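Local atomic coordinates of DUF1955 domain-containing protein (Sulfolobus tokodaii, PDB entry 1WY6), a protein that is of unknown function but folds as an all-helical repeat protein, the first archaeal one whose crystal structure was determined. Residues A[13-18]-A[50-55]; A[21-26]-A[55-60]. All blocks are in the same frame, centred on the assembly; numbering follows the deposited sequence.

Interaction 1 of 2, residues A[13-18]-A[50-55]; sequences DAKKFL and LESIDC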
loop_
_atom_site.group_PDB
_atom_site.type_symbol
_atom_site.label_atom_id
_atom_site.label_comp_id
_atom_site.label_asym_id
_atom_site.label_seq_id
_atom_site.Cartn_x
_atom_site.Cartn_y
_atom_site.Cartn_z
ATOM N N ASP A 13 -13.935 -7.480 16.640
ATOM C CA ASP A 13 -14.409 -6.340 17.409
ATOM C C ASP A 13 -13.485 -5.162 17.139
ATOM O O ASP A 13 -13.938 -4.029 16.961
ATOM C CB ASP A 13 -14.405 -6.671 18.898
ATOM C CG ASP A 13 -14.940 -5.541 19.739
ATOM O OD1 ASP A 13 -16.065 -5.071 19.456
ATOM O OD2 ASP A 13 -14.240 -5.124 20.685
ATOM N N ALA A 14 -12.184 -5.442 17.112
ATOM C CA ALA A 14 -11.185 -4.418 16.844
ATOM C C ALA A 14 -11.370 -3.924 15.412
ATOM O O ALA A 14 -11.332 -2.727 15.157
ATOM C CB ALA A 14 -9.772 -4.992 17.037
ATOM N N LYS A 15 -11.601 -4.857 14.489
ATOM C CA LYS A 15 -11.784 -4.516 13.082
ATOM C C LYS A 15 -12.894 -3.486 12.881
ATOM O O LYS A 15 -12.682 -2.470 12.235
ATOM C CB LYS A 15 -12.094 -5.771 12.263
ATOM C CG LYS A 15 -12.224 -5.513 10.764
ATOM C CD LYS A 15 -12.638 -6.772 10.014
ATOM C CE LYS A 15 -12.788 -6.495 8.516
ATOM N NZ LYS A 15 -13.100 -7.731 7.733
ATOM N N LYS A 16 -14.072 -3.744 13.441
ATOM C CA LYS A 16 -15.188 -2.814 13.302
ATOM C C LYS A 16 -14.843 -1.400 13.784
ATOM O O LYS A 16 -15.163 -0.422 13.109
ATOM C CB LYS A 16 -16.407 -3.344 14.046
ATOM C CG LYS A 16 -17.707 -2.668 13.641
ATOM C CD LYS A 16 -18.911 -3.501 14.061
ATOM C CE LYS A 16 -18.846 -3.859 15.537
ATOM N NZ LYS A 16 -19.931 -4.795 15.942
ATOM N N PHE A 17 -14.204 -1.286 14.948
ATOM C CA PHE A 17 -13.807 0.026 15.464
ATOM C C PHE A 17 -12.967 0.738 14.399
ATOM O O PHE A 17 -13.255 1.871 14.009
ATOM C CB PHE A 17 -12.947 -0.113 16.729
ATOM C CG PHE A 17 -13.732 -0.277 18.004
ATOM C CD1 PHE A 17 -14.764 0.599 18.326
ATOM C CD2 PHE A 17 -13.405 -1.289 18.907
ATOM C CE1 PHE A 17 -15.465 0.471 19.533
ATOM C CE2 PHE A 17 -14.098 -1.428 20.116
ATOM C CZ PHE A 17 -15.128 -0.549 20.430
ATOM N N LEU A 18 -11.914 0.060 13.950
ATOM C CA LEU A 18 -10.999 0.611 12.950
ATOM C C LEU A 18 -11.711 1.044 11.674
ATOM O O LEU A 18 -11.519 2.165 11.216
ATOM C CB LEU A 18 -9.899 -0.400 12.618
ATOM C CG LEU A 18 -9.021 -0.808 13.810
ATOM C CD1 LEU A 18 -8.026 -1.880 13.394
ATOM C CD2 LEU A 18 -8.302 0.425 14.340
ATOM N N LEU A 50 -6.861 -4.449 5.793
ATOM C CA LEU A 50 -6.453 -3.674 4.622
ATOM C C LEU A 50 -7.327 -3.882 3.385
ATOM O O LEU A 50 -7.414 -3.006 2.523
ATOM C CB LEU A 50 -4.982 -3.974 4.287
ATOM C CG LEU A 50 -3.952 -3.660 5.385
ATOM C CD1 LEU A 50 -2.572 -4.186 4.991
ATOM C CD2 LEU A 50 -3.904 -2.165 5.628
ATOM N N GLU A 51 -7.983 -5.033 3.302
ATOM C CA GLU A 51 -8.845 -5.339 2.169
ATOM C C GLU A 51 -10.048 -4.394 2.070
ATOM O O GLU A 51 -10.524 -4.085 0.973
ATOM C CB GLU A 51 -9.340 -6.789 2.278
ATOM C CG GLU A 51 -10.229 -7.238 1.125
ATOM C CD GLU A 51 -9.456 -7.421 -0.161
ATOM O OE1 GLU A 51 -10.070 -7.316 -1.249
ATOM O OE2 GLU A 51 -8.235 -7.681 -0.086
ATOM N N SER A 52 -10.537 -3.919 3.210
ATOM C CA SER A 52 -11.707 -3.056 3.192
ATOM C C SER A 52 -11.635 -1.753 3.981
ATOM O O SER A 52 -12.533 -0.922 3.862
ATOM C CB SER A 52 -12.934 -3.852 3.654
ATOM O OG SER A 52 -12.738 -4.387 4.955
ATOM N N ILE A 53 -10.590 -1.551 4.775
ATOM C CA ILE A 53 -10.528 -0.315 5.546
ATOM C C ILE A 53 -10.490 0.933 4.664
ATOM O O ILE A 53 -9.758 1.003 3.673
ATOM C CB ILE A 53 -9.323 -0.283 6.526
ATOM C CG1 ILE A 53 -9.481 0.915 7.474
ATOM C CG2 ILE A 53 -7.994 -0.172 5.757
ATOM C CD1 ILE A 53 -8.476 0.933 8.618
ATOM N N ASP A 54 -11.308 1.910 5.037
ATOM C CA ASP A 54 -11.390 3.178 4.325
ATOM C C ASP A 54 -10.002 3.815 4.242
ATOM O O ASP A 54 -9.251 3.836 5.222
ATOM C CB ASP A 54 -12.354 4.119 5.065
ATOM C CG ASP A 54 -12.689 5.382 4.265
ATOM O OD1 ASP A 54 -11.764 6.141 3.890
ATOM O OD2 ASP A 54 -13.887 5.614 4.019
ATOM N N CYS A 55 -9.661 4.342 3.070
ATOM C CA CYS A 55 -8.364 4.980 2.880
ATOM C C CYS A 55 -8.129 6.153 3.835
ATOM O O CYS A 55 -6.988 6.574 4.052
ATOM C CB CYS A 55 -8.216 5.439 1.425
ATOM S SG CYS A 55 -7.931 4.049 0.279
HETATM O O HOH W 1 -12.148 -7.081 5.529
#

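Interaction 2 of 2, residues A[21-26]-A[55-60]; sequences GYIDEG and CRYMFQ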
loop_
_atom_site.group_PDB
_atom_site.type_symbol
_atom_site.label_atom_id
_atom_site.label_comp_id
_atom_site.label_asym_id
_atom_site.label_seq_id
_atom_site.Cartn_x
_atom_site.Cartn_y
_atom_site.Cartn_z
ATOM N N GLY A 21 -13.315 4.265 12.204
ATOM C CA GLY A 21 -12.544 5.430 12.593
ATOM C C GLY A 21 -12.197 5.513 14.066
ATOM O O GLY A 21 -11.562 6.473 14.495
ATOM N N TYR A 22 -12.635 4.530 14.845
ATOM C CA TYR A 22 -12.330 4.478 16.275
ATOM C C TYR A 22 -10.957 3.814 16.368
ATOM O O TYR A 22 -10.838 2.690 16.850
ATOM C CB TYR A 22 -13.359 3.615 17.003
ATOM C CG TYR A 22 -14.747 4.213 17.101
ATOM C CD1 TYR A 22 -15.126 4.963 18.221
ATOM C CD2 TYR A 22 -15.700 3.986 16.106
ATOM C CE1 TYR A 22 -16.420 5.458 18.355
ATOM C CE2 TYR A 22 -17.001 4.483 16.230
ATOM C CZ TYR A 22 -17.350 5.211 17.365
ATOM O OH TYR A 22 -18.642 5.646 17.534
ATOM N N ILE A 23 -9.924 4.511 15.892
ATOM C CA ILE A 23 -8.563 3.971 15.877
ATOM C C ILE A 23 -7.981 3.528 17.237
ATOM O O ILE A 23 -7.484 2.413 17.355
ATOM C CB ILE A 23 -7.574 4.982 15.223
ATOM C CG1 ILE A 23 -8.170 5.560 13.928
ATOM C CG2 ILE A 23 -6.256 4.286 14.915
ATOM C CD1 ILE A 23 -8.435 4.531 12.824
ATOM N N ASP A 24 -8.044 4.389 18.252
ATOM C CA ASP A 24 -7.493 4.050 19.566
ATOM C C ASP A 24 -8.156 2.813 20.153
ATOM O O ASP A 24 -7.490 1.941 20.706
ATOM C CB ASP A 24 -7.674 5.209 20.553
ATOM C CG ASP A 24 -6.989 6.481 20.097
ATOM O OD1 ASP A 24 -5.750 6.484 19.950
ATOM O OD2 ASP A 24 -7.692 7.485 19.886
ATOM N N GLU A 25 -9.476 2.760 20.043
ATOM C CA GLU A 25 -10.238 1.640 20.562
ATOM C C GLU A 25 -9.796 0.332 19.904
ATOM O O GLU A 25 -9.426 -0.629 20.587
ATOM C CB GLU A 25 -11.737 1.867 20.321
ATOM C CG GLU A 25 -12.407 2.939 21.186
ATOM C CD GLU A 25 -12.110 4.369 20.742
ATOM O OE1 GLU A 25 -11.707 4.580 19.576
ATOM O OE2 GLU A 25 -12.301 5.289 21.565
ATOM N N GLY A 26 -9.837 0.293 18.575
ATOM C CA GLY A 26 -9.440 -0.911 17.865
ATOM C C GLY A 26 -7.985 -1.291 18.092
ATOM O O GLY A 26 -7.662 -2.471 18.176
ATOM N N CYS A 55 -9.661 4.342 3.070
ATOM C CA CYS A 55 -8.364 4.980 2.880
ATOM C C CYS A 55 -8.129 6.153 3.835
ATOM O O CYS A 55 -6.988 6.574 4.052
ATOM C CB CYS A 55 -8.216 5.439 1.425
ATOM S SG CYS A 55 -7.931 4.049 0.279
ATOM N N ARG A 56 -9.208 6.676 4.401
ATOM C CA ARG A 56 -9.106 7.783 5.350
ATOM C C ARG A 56 -8.407 7.343 6.637
ATOM O O ARG A 56 -7.852 8.175 7.346
ATOM C CB ARG A 56 -10.491 8.302 5.755
ATOM C CG ARG A 56 -11.315 9.011 4.698
ATOM C CD ARG A 56 -12.652 9.411 5.323
ATOM N NE ARG A 56 -12.444 10.207 6.533
ATOM C CZ ARG A 56 -13.348 10.385 7.495
ATOM N NH1 ARG A 56 -14.545 9.821 7.411
ATOM N NH2 ARG A 56 -13.053 11.142 8.543
ATOM N N TYR A 57 -8.442 6.044 6.933
ATOM C CA TYR A 57 -7.856 5.519 8.172
ATOM C C TYR A 57 -6.678 4.557 8.023
ATOM O O TYR A 57 -5.855 4.434 8.935
ATOM C CB TYR A 57 -8.929 4.785 8.993
ATOM C CG TYR A 57 -10.248 5.508 9.147
ATOM C CD1 TYR A 57 -10.294 6.849 9.530
ATOM C CD2 TYR A 57 -11.457 4.839 8.936
ATOM C CE1 TYR A 57 -11.516 7.514 9.698
ATOM C CE2 TYR A 57 -12.681 5.487 9.106
ATOM C CZ TYR A 57 -12.702 6.828 9.484
ATOM O OH TYR A 57 -13.903 7.486 9.624
ATOM N N MET A 58 -6.619 3.860 6.895
ATOM C CA MET A 58 -5.574 2.871 6.655
ATOM C C MET A 58 -4.191 3.228 7.193
ATOM O O MET A 58 -3.609 2.469 7.962
ATOM C CB MET A 58 -5.464 2.551 5.163
ATOM C CG MET A 58 -4.394 1.509 4.853
ATOM S SD MET A 58 -4.342 0.992 3.128
ATOM C CE MET A 58 -5.649 -0.215 3.106
ATOM N N PHE A 59 -3.670 4.386 6.813
ATOM C CA PHE A 59 -2.340 4.773 7.258
ATOM C C PHE A 59 -2.219 5.071 8.750
ATOM O O PHE A 59 -1.176 4.814 9.341
ATOM C CB PHE A 59 -1.850 5.939 6.397
ATOM C CG PHE A 59 -1.796 5.603 4.927
ATOM C CD1 PHE A 59 -2.402 6.424 3.983
ATOM C CD2 PHE A 59 -1.181 4.429 4.495
ATOM C CE1 PHE A 59 -2.403 6.075 2.626
ATOM C CE2 PHE A 59 -1.176 4.072 3.150
ATOM C CZ PHE A 59 -1.789 4.895 2.209
ATOM N N GLN A 60 -3.275 5.601 9.363
ATOM C CA GLN A 60 -3.258 5.876 10.805
ATOM C C GLN A 60 -3.129 4.540 11.537
ATOM O O GLN A 60 -2.428 4.419 12.543
ATOM C CB GLN A 60 -4.563 6.541 11.248
ATOM C CG GLN A 60 -4.824 7.925 10.672
ATOM C CD GLN A 60 -6.243 8.402 10.963
ATOM O OE1 GLN A 60 -6.738 8.282 12.089
ATOM N NE2 GLN A 60 -6.900 8.950 9.946
#

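Interaction 1 of 2, residues A[13-18]-A[50-55]
Leu18 and Ile53 mark the closest approach of the two backbones, with 7.5 Å between their CA atoms. Segment 13-18 is helical and belongs to helix 7-19. Segment 50-55 runs off the end of helix 44-52 into the short turn before helix 55-65. The contact is small and covers 104 Å² in all. Its buried half is apolar. Ile53 turns CG1 anti to the backbone N (chi1 -169°), and this carries CD1 toward helix 7-19. There the methyl meets the side of Leu18, 4.4 Å from Leu18 CB. The same CD1 lies 4.2 Å from the carbonyl oxygen Leu18 O. Both side chains also touch Val61 of helix 55-65, so the pair belongs to a larger apolar patch. The other half is polar and nearer to solvent. The Lys15 chain is fully extended and reaches past the helix surface toward Ser52. Its CE stops 4.1 Å from Ser52 OG, and a water bridges Lys15 NZ and Ser52 OG. The water accepts from Lys15 NZ, though the modelled length of that bond is doubtfully short. It stands 2.8 Å from Ser52 OG, also a hydrogen bond. Lys15 NZ has a second partner in Asn48 OD1 of helix 44-52. The chemistry implies a modest join between helix 7-19 and the turn after helix 44-52. Ile53 CD1 against Leu18 supplies its dry part, and the lysine ammonium is held by an amide oxygen and a bridging water.

Interaction 2 of 2, residues A[21-26]-A[55-60]
Gly21 ends helix 7-19 in a Schellman motif, and this helix end rests on the ring of Tyr57 at the start of helix 55-65. The glycine has a positive phi of 91°. A side chain here would jam against the preceding carbonyl oxygen and run into Tyr57 OH. Without one, Gly21 CA sits over a face of the Tyr57 ring in a CH-pi contact, 3.5 Å from the centroid and 17° off the normal. Gly21 N is close as well, 3.4 Å from Tyr57 CE2. The opposite face of the ring is covered by CB of Arg56, so the tyrosine is sandwiched between a glycine and its own chain neighbour. With an alanine in place of Tyr57, Gly21 CA would probably lose the aromatic face it rests on, and a gap is likely to open between the helix end and Arg56 CB. Ile23 extends the tight part. It is buried, and its CD1 packs 3.9 Å from Tyr57 CB, while the side chain also touches Val61 and Lys64 further along helix 55-65. The loose side lies at Gln60, which is exposed. Its chain runs out from the helix and crosses the Ile23 side chain at about a right angle. The contact with Ile23 is van der Waals. Gln60 CG is anti to the carbonyl carbon (chi1 -65°), from where the extended chain reaches across to Ile23. Its OE1 comes to 3.6 Å from Ile23 CG1.

From the N terminus the chain runs along helix 7-19, which carries segment 13-18, turns, and enters helix 23-36 through segment 21-26. A probable hydrogen bond between Phe17 O and Tyr22 N spans that turn. After helix 39-42 and helix 44-52 the chain reaches 50-55, where interaction 1 closes a loop of 31 residues. It goes straight on into 55-60, where interaction 2 closes one of 28. The segments alternate, so the two contacts cross. They share Cys55, disulfide-bonded to Cys83 of helix 78-86. Leu18 O also packs on the ring of Tyr57. Together they tie the first helical hairpin to the turn after helix 44-52 (interaction 1) and to the first turns of helix 55-65 (interaction 2).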